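Long-range contact in beta-galactosidase (PDB 3TTY), which hydrolyses terminal beta-D-galactosyl residues from beta-galactosides and binds galactose in a pocket of its TIM-barrel domain: residues 57-67 against 128-139. Residues are numbered along the deposited sequence; the frame is centred on the assembly and turned at random.
Sequences YDFTWLDDIIE and LAGKLAERYKDH
Y57 turns one ring face to the side chain of K131, whose CD lies over the ring centre, 3.6 Å from the centroid, as a CH-pi contact. The bend at the end of the lysine chain (chi4 -62°) carries NZ off-centre into a longer cation-pi contact. F59 follows, its buried ring meeting L132 CD2 at 3.3 Å from CE1, with L128 and the CB of K131 near CZ. Its own CB sits over one face of the R135 guanidinium. L62 rests CD2 against both L132 CD2 and the Y136 ring. At D63 apolar packing gives way to a side-on salt bridge: R135 NE reaches OD1 at 3.0 Å and R135 NH2 reaches OD2 at 2.7 Å, both through syn lone pairs, with the two planar groups only 13° apart. OD1 also accepts from Y136 OH, at 2.7 Å, nearly along its C-O axis, the phenol ring standing almost perpendicular to the carboxylate. An alanine in place of D63 would probably leave the R135 guanidinium without this countercharge and the Y136 hydroxyl without this acceptor. One turn on, I66 spreads its branches, CD1 over the Y136 ring, 3.8 Å from its centroid, and CG2 over the H139 imidazole. The contact illustrates how neighbouring outer helices of a TIM barrel can pair buried apolar packing with a charged pair at the more exposed side: helix 60-71 leads into strand 75-79, and helix 119-135 leads into strand 142-146; A133 continues the packing onto helix 215-243, while L128 meets helix 47-50.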
loop_
_atom_site.group_PDB
_atom_site.type_symbol
_atom_site.label_atom_id
_atom_site.label_comp_id
_atom_site.label_asym_id
_atom_site.label_seq_id
_atom_site.Cartn_x
_atom_site.Cartn_y
_atom_site.Cartn_z
ATOM N N TYR A 57 15.540 29.925 -31.498
ATOM C CA TYR A 57 16.218 28.636 -31.638
ATOM C C TYR A 57 17.744 28.811 -31.713
ATOM O O TYR A 57 18.258 29.583 -32.523
ATOM C CB TYR A 57 15.720 27.879 -32.886
ATOM C CG TYR A 57 14.242 27.514 -32.853
ATOM C CD1 TYR A 57 13.816 26.286 -32.364
ATOM C CD2 TYR A 57 13.277 28.399 -33.306
ATOM C CE1 TYR A 57 12.473 25.954 -32.325
ATOM C CE2 TYR A 57 11.923 28.073 -33.273
ATOM C CZ TYR A 57 11.534 26.855 -32.785
ATOM O OH TYR A 57 10.203 26.536 -32.758
ATOM N N ASP A 58 18.463 28.081 -30.869
ATOM C CA ASP A 58 19.915 28.132 -30.873
ATOM C C ASP A 58 20.512 26.746 -31.077
ATOM O O ASP A 58 20.346 25.863 -30.243
ATOM C CB ASP A 58 20.452 28.756 -29.585
ATOM C CG ASP A 58 21.975 28.766 -29.545
ATOM O OD1 ASP A 58 22.601 29.031 -30.594
ATOM O OD2 ASP A 58 22.546 28.486 -28.475
ATOM N N PHE A 59 21.198 26.563 -32.199
ATOM C CA PHE A 59 21.786 25.277 -32.542
ATOM C C PHE A 59 23.313 25.338 -32.552
ATOM O O PHE A 59 23.975 24.327 -32.808
ATOM C CB PHE A 59 21.299 24.811 -33.919
ATOM C CG PHE A 59 19.825 24.494 -33.988
ATOM C CD1 PHE A 59 19.342 23.260 -33.564
ATOM C CD2 PHE A 59 18.930 25.405 -34.531
ATOM C CE1 PHE A 59 17.990 22.952 -33.657
ATOM C CE2 PHE A 59 17.578 25.105 -34.631
ATOM C CZ PHE A 59 17.107 23.873 -34.194
ATOM N N THR A 60 23.879 26.517 -32.282
ATOM C CA THR A 60 25.332 26.684 -32.379
ATOM C C THR A 60 26.089 25.721 -31.465
ATOM O O THR A 60 27.117 25.175 -31.859
ATOM C CB THR A 60 25.780 28.148 -32.151
ATOM O OG1 THR A 60 25.497 28.544 -30.802
ATOM C CG2 THR A 60 25.058 29.076 -33.126
ATOM N N TRP A 61 25.557 25.490 -30.266
ATOM C CA TRP A 61 26.164 24.575 -29.302
ATOM C C TRP A 61 26.196 23.165 -29.883
ATOM O O TRP A 61 27.175 22.427 -29.736
ATOM C CB TRP A 61 25.368 24.572 -27.981
ATOM C CG TRP A 61 23.986 23.996 -28.133
ATOM C CD1 TRP A 61 22.873 24.645 -28.576
ATOM C CD2 TRP A 61 23.586 22.642 -27.883
ATOM N NE1 TRP A 61 21.802 23.783 -28.612
ATOM C CE2 TRP A 61 22.214 22.546 -28.193
ATOM C CE3 TRP A 61 24.255 21.501 -27.425
ATOM C CZ2 TRP A 61 21.495 21.359 -28.051
ATOM C CZ3 TRP A 61 23.538 20.323 -27.280
ATOM C CH2 TRP A 61 22.174 20.261 -27.596
ATOM N N LEU A 62 25.110 22.797 -30.541
ATOM C CA LEU A 62 24.976 21.465 -31.114
ATOM C C LEU A 62 25.865 21.291 -32.355
ATOM O O LEU A 62 26.458 20.233 -32.548
ATOM C CB LEU A 62 23.511 21.194 -31.463
ATOM C CG LEU A 62 23.219 19.830 -32.066
ATOM C CD1 LEU A 62 23.663 18.771 -31.096
ATOM C CD2 LEU A 62 21.740 19.714 -32.397
ATOM N N ASP A 63 25.953 22.327 -33.189
ATOM C CA ASP A 63 26.905 22.323 -34.309
ATOM C C ASP A 63 28.286 21.866 -33.836
ATOM O O ASP A 63 28.916 21.024 -34.463
ATOM C CB ASP A 63 27.050 23.719 -34.933
ATOM C CG ASP A 63 25.802 24.183 -35.650
ATOM O OD1 ASP A 63 24.845 23.399 -35.780
ATOM O OD2 ASP A 63 25.785 25.351 -36.091
ATOM N N ASP A 64 28.747 22.439 -32.728
ATOM C CA ASP A 64 30.086 22.173 -32.224
ATOM C C ASP A 64 30.265 20.750 -31.761
ATOM O O ASP A 64 31.296 20.125 -32.029
ATOM C CB ASP A 64 30.429 23.112 -31.084
ATOM C CG ASP A 64 31.099 24.366 -31.567
ATOM O OD1 ASP A 64 30.883 24.742 -32.751
ATOM O OD2 ASP A 64 31.853 24.963 -30.768
ATOM N N ILE A 65 29.262 20.244 -31.052
ATOM C CA ILE A 65 29.279 18.865 -30.615
ATOM C C ILE A 65 29.375 17.917 -31.809
ATOM O O ILE A 65 30.180 16.987 -31.814
ATOM C CB ILE A 65 28.044 18.557 -29.765
ATOM C CG1 ILE A 65 28.229 19.174 -28.381
ATOM C CG2 ILE A 65 27.826 17.057 -29.661
ATOM C CD1 ILE A 65 26.921 19.453 -27.673
ATOM N N ILE A 66 28.558 18.163 -32.820
ATOM C CA ILE A 66 28.517 17.299 -33.993
ATOM C C ILE A 66 29.832 17.371 -34.782
ATOM O O ILE A 66 30.354 16.352 -35.243
ATOM C CB ILE A 66 27.318 17.649 -34.894
ATOM C CG1 ILE A 66 26.022 17.209 -34.218
ATOM C CG2 ILE A 66 27.444 16.970 -36.237
ATOM C CD1 ILE A 66 24.786 17.737 -34.890
ATOM N N GLU A 67 30.369 18.580 -34.914
ATOM C CA GLU A 67 31.629 18.779 -35.613
ATOM C C GLU A 67 32.748 18.036 -34.898
ATOM O O GLU A 67 33.500 17.293 -35.519
ATOM C CB GLU A 67 31.939 20.275 -35.741
ATOM C CG GLU A 67 33.129 20.610 -36.634
ATOM C CD GLU A 67 33.010 20.015 -38.032
ATOM O OE1 GLU A 67 31.869 19.735 -38.480
ATOM O OE2 GLU A 67 34.067 19.821 -38.678
ATOM N N LEU A 128 10.462 21.649 -34.155
ATOM C CA LEU A 128 11.816 21.314 -33.693
ATOM C C LEU A 128 12.463 20.215 -34.547
ATOM O O LEU A 128 13.606 20.352 -34.987
ATOM C CB LEU A 128 11.830 20.920 -32.213
ATOM C CG LEU A 128 13.182 20.534 -31.603
ATOM C CD1 LEU A 128 14.264 21.592 -31.884
ATOM C CD2 LEU A 128 13.039 20.283 -30.102
ATOM N N ALA A 129 11.734 19.131 -34.766
ATOM C CA ALA A 129 12.220 18.042 -35.590
ATOM C C ALA A 129 12.508 18.544 -37.009
ATOM O O ALA A 129 13.503 18.173 -37.619
ATOM C CB ALA A 129 11.195 16.909 -35.618
ATOM N N GLY A 130 11.629 19.397 -37.525
ATOM C CA GLY A 130 11.822 19.982 -38.838
ATOM C C GLY A 130 13.106 20.784 -38.951
ATOM O O GLY A 130 13.889 20.577 -39.865
ATOM N N LYS A 131 13.318 21.707 -38.021
ATOM C CA LYS A 131 14.497 22.563 -38.059
ATOM C C LYS A 131 15.788 21.780 -37.915
ATOM O O LYS A 131 16.787 22.120 -38.534
ATOM C CB LYS A 131 14.423 23.648 -36.982
ATOM C CG LYS A 131 13.426 24.774 -37.286
ATOM C CD LYS A 131 13.382 25.791 -36.153
ATOM C CE LYS A 131 12.557 27.015 -36.534
ATOM N NZ LYS A 131 13.141 27.730 -37.703
ATOM N N LEU A 132 15.783 20.742 -37.088
ATOM C CA LEU A 132 16.974 19.911 -36.935
ATOM C C LEU A 132 17.317 19.203 -38.248
ATOM O O LEU A 132 18.478 19.175 -38.663
ATOM C CB LEU A 132 16.794 18.876 -35.817
ATOM C CG LEU A 132 16.837 19.368 -34.367
ATOM C CD1 LEU A 132 16.170 18.369 -33.445
ATOM C CD2 LEU A 132 18.270 19.654 -33.911
ATOM N N ALA A 133 16.314 18.611 -38.891
ATOM C CA ALA A 133 16.571 17.845 -40.104
ATOM C C ALA A 133 16.989 18.788 -41.220
ATOM O O ALA A 133 17.898 18.486 -41.993
ATOM C CB ALA A 133 15.345 17.010 -40.513
ATOM N N GLU A 134 16.344 19.942 -41.293
ATOM C CA GLU A 134 16.727 20.938 -42.278
ATOM C C GLU A 134 18.173 21.393 -42.063
ATOM O O GLU A 134 18.966 21.447 -43.006
ATOM C CB GLU A 134 15.777 22.133 -42.240
ATOM C CG GLU A 134 16.269 23.346 -43.042
ATOM C CD GLU A 134 15.309 24.531 -42.965
ATOM O OE1 GLU A 134 14.966 25.083 -44.035
ATOM O OE2 GLU A 134 14.901 24.911 -41.838
ATOM N N ARG A 135 18.516 21.723 -40.825
ATOM C CA ARG A 135 19.852 22.247 -40.546
ATOM C C ARG A 135 20.934 21.223 -40.881
ATOM O O ARG A 135 21.998 21.580 -41.387
ATOM C CB ARG A 135 19.990 22.689 -39.088
ATOM C CG ARG A 135 21.309 23.388 -38.776
ATOM C CD ARG A 135 21.359 23.847 -37.331
ATOM N NE ARG A 135 22.514 24.696 -37.051
ATOM C CZ ARG A 135 22.512 26.014 -37.206
ATOM N NH1 ARG A 135 21.423 26.626 -37.651
ATOM N NH2 ARG A 135 23.594 26.724 -36.920
ATOM N N TYR A 136 20.666 19.954 -40.601
ATOM C CA TYR A 136 21.694 18.929 -40.772
ATOM C C TYR A 136 21.422 18.000 -41.944
ATOM O O TYR A 136 21.961 16.899 -41.992
ATOM C CB TYR A 136 21.867 18.121 -39.476
ATOM C CG TYR A 136 22.198 18.989 -38.281
ATOM C CD1 TYR A 136 23.343 19.770 -38.271
ATOM C CD2 TYR A 136 21.367 19.039 -37.170
ATOM C CE1 TYR A 136 23.660 20.579 -37.193
ATOM C CE2 TYR A 136 21.678 19.855 -36.075
ATOM C CZ TYR A 136 22.822 20.615 -36.097
ATOM O OH TYR A 136 23.150 21.424 -35.032
ATOM N N LYS A 137 20.589 18.446 -42.884
ATOM C CA LYS A 137 20.127 17.599 -43.988
ATOM C C LYS A 137 21.259 17.061 -44.851
ATOM O O LYS A 137 21.108 16.043 -45.520
ATOM C CB LYS A 137 19.138 18.355 -44.881
ATOM C CG LYS A 137 19.743 19.548 -45.610
ATOM C CD LYS A 137 18.702 20.249 -46.459
ATOM C CE LYS A 137 19.260 21.509 -47.108
ATOM N NZ LYS A 137 20.114 21.207 -48.301
ATOM N N ASP A 138 22.396 17.741 -44.833
ATOM C CA ASP A 138 23.515 17.328 -45.666
ATOM C C ASP A 138 24.674 16.804 -44.855
ATOM O O ASP A 138 25.762 16.588 -45.390
ATOM C CB ASP A 138 23.978 18.489 -46.550
ATOM C CG ASP A 138 22.933 18.878 -47.576
ATOM O OD1 ASP A 138 22.741 20.093 -47.798
ATOM O OD2 ASP A 138 22.289 17.963 -48.140
ATOM N N HIS A 139 24.453 16.609 -43.560
ATOM C CA HIS A 139 25.529 16.127 -42.720
ATOM C C HIS A 139 25.674 14.621 -42.867
ATOM O O HIS A 139 24.708 13.882 -42.686
ATOM C CB HIS A 139 25.350 16.524 -41.259
ATOM C CG HIS A 139 26.640 16.555 -40.499
ATOM N ND1 HIS A 139 27.373 15.417 -40.233
ATOM C CD2 HIS A 139 27.345 17.588 -39.980
ATOM C CE1 HIS A 139 28.467 15.747 -39.571
ATOM N NE2 HIS A 139 28.474 17.057 -39.403
#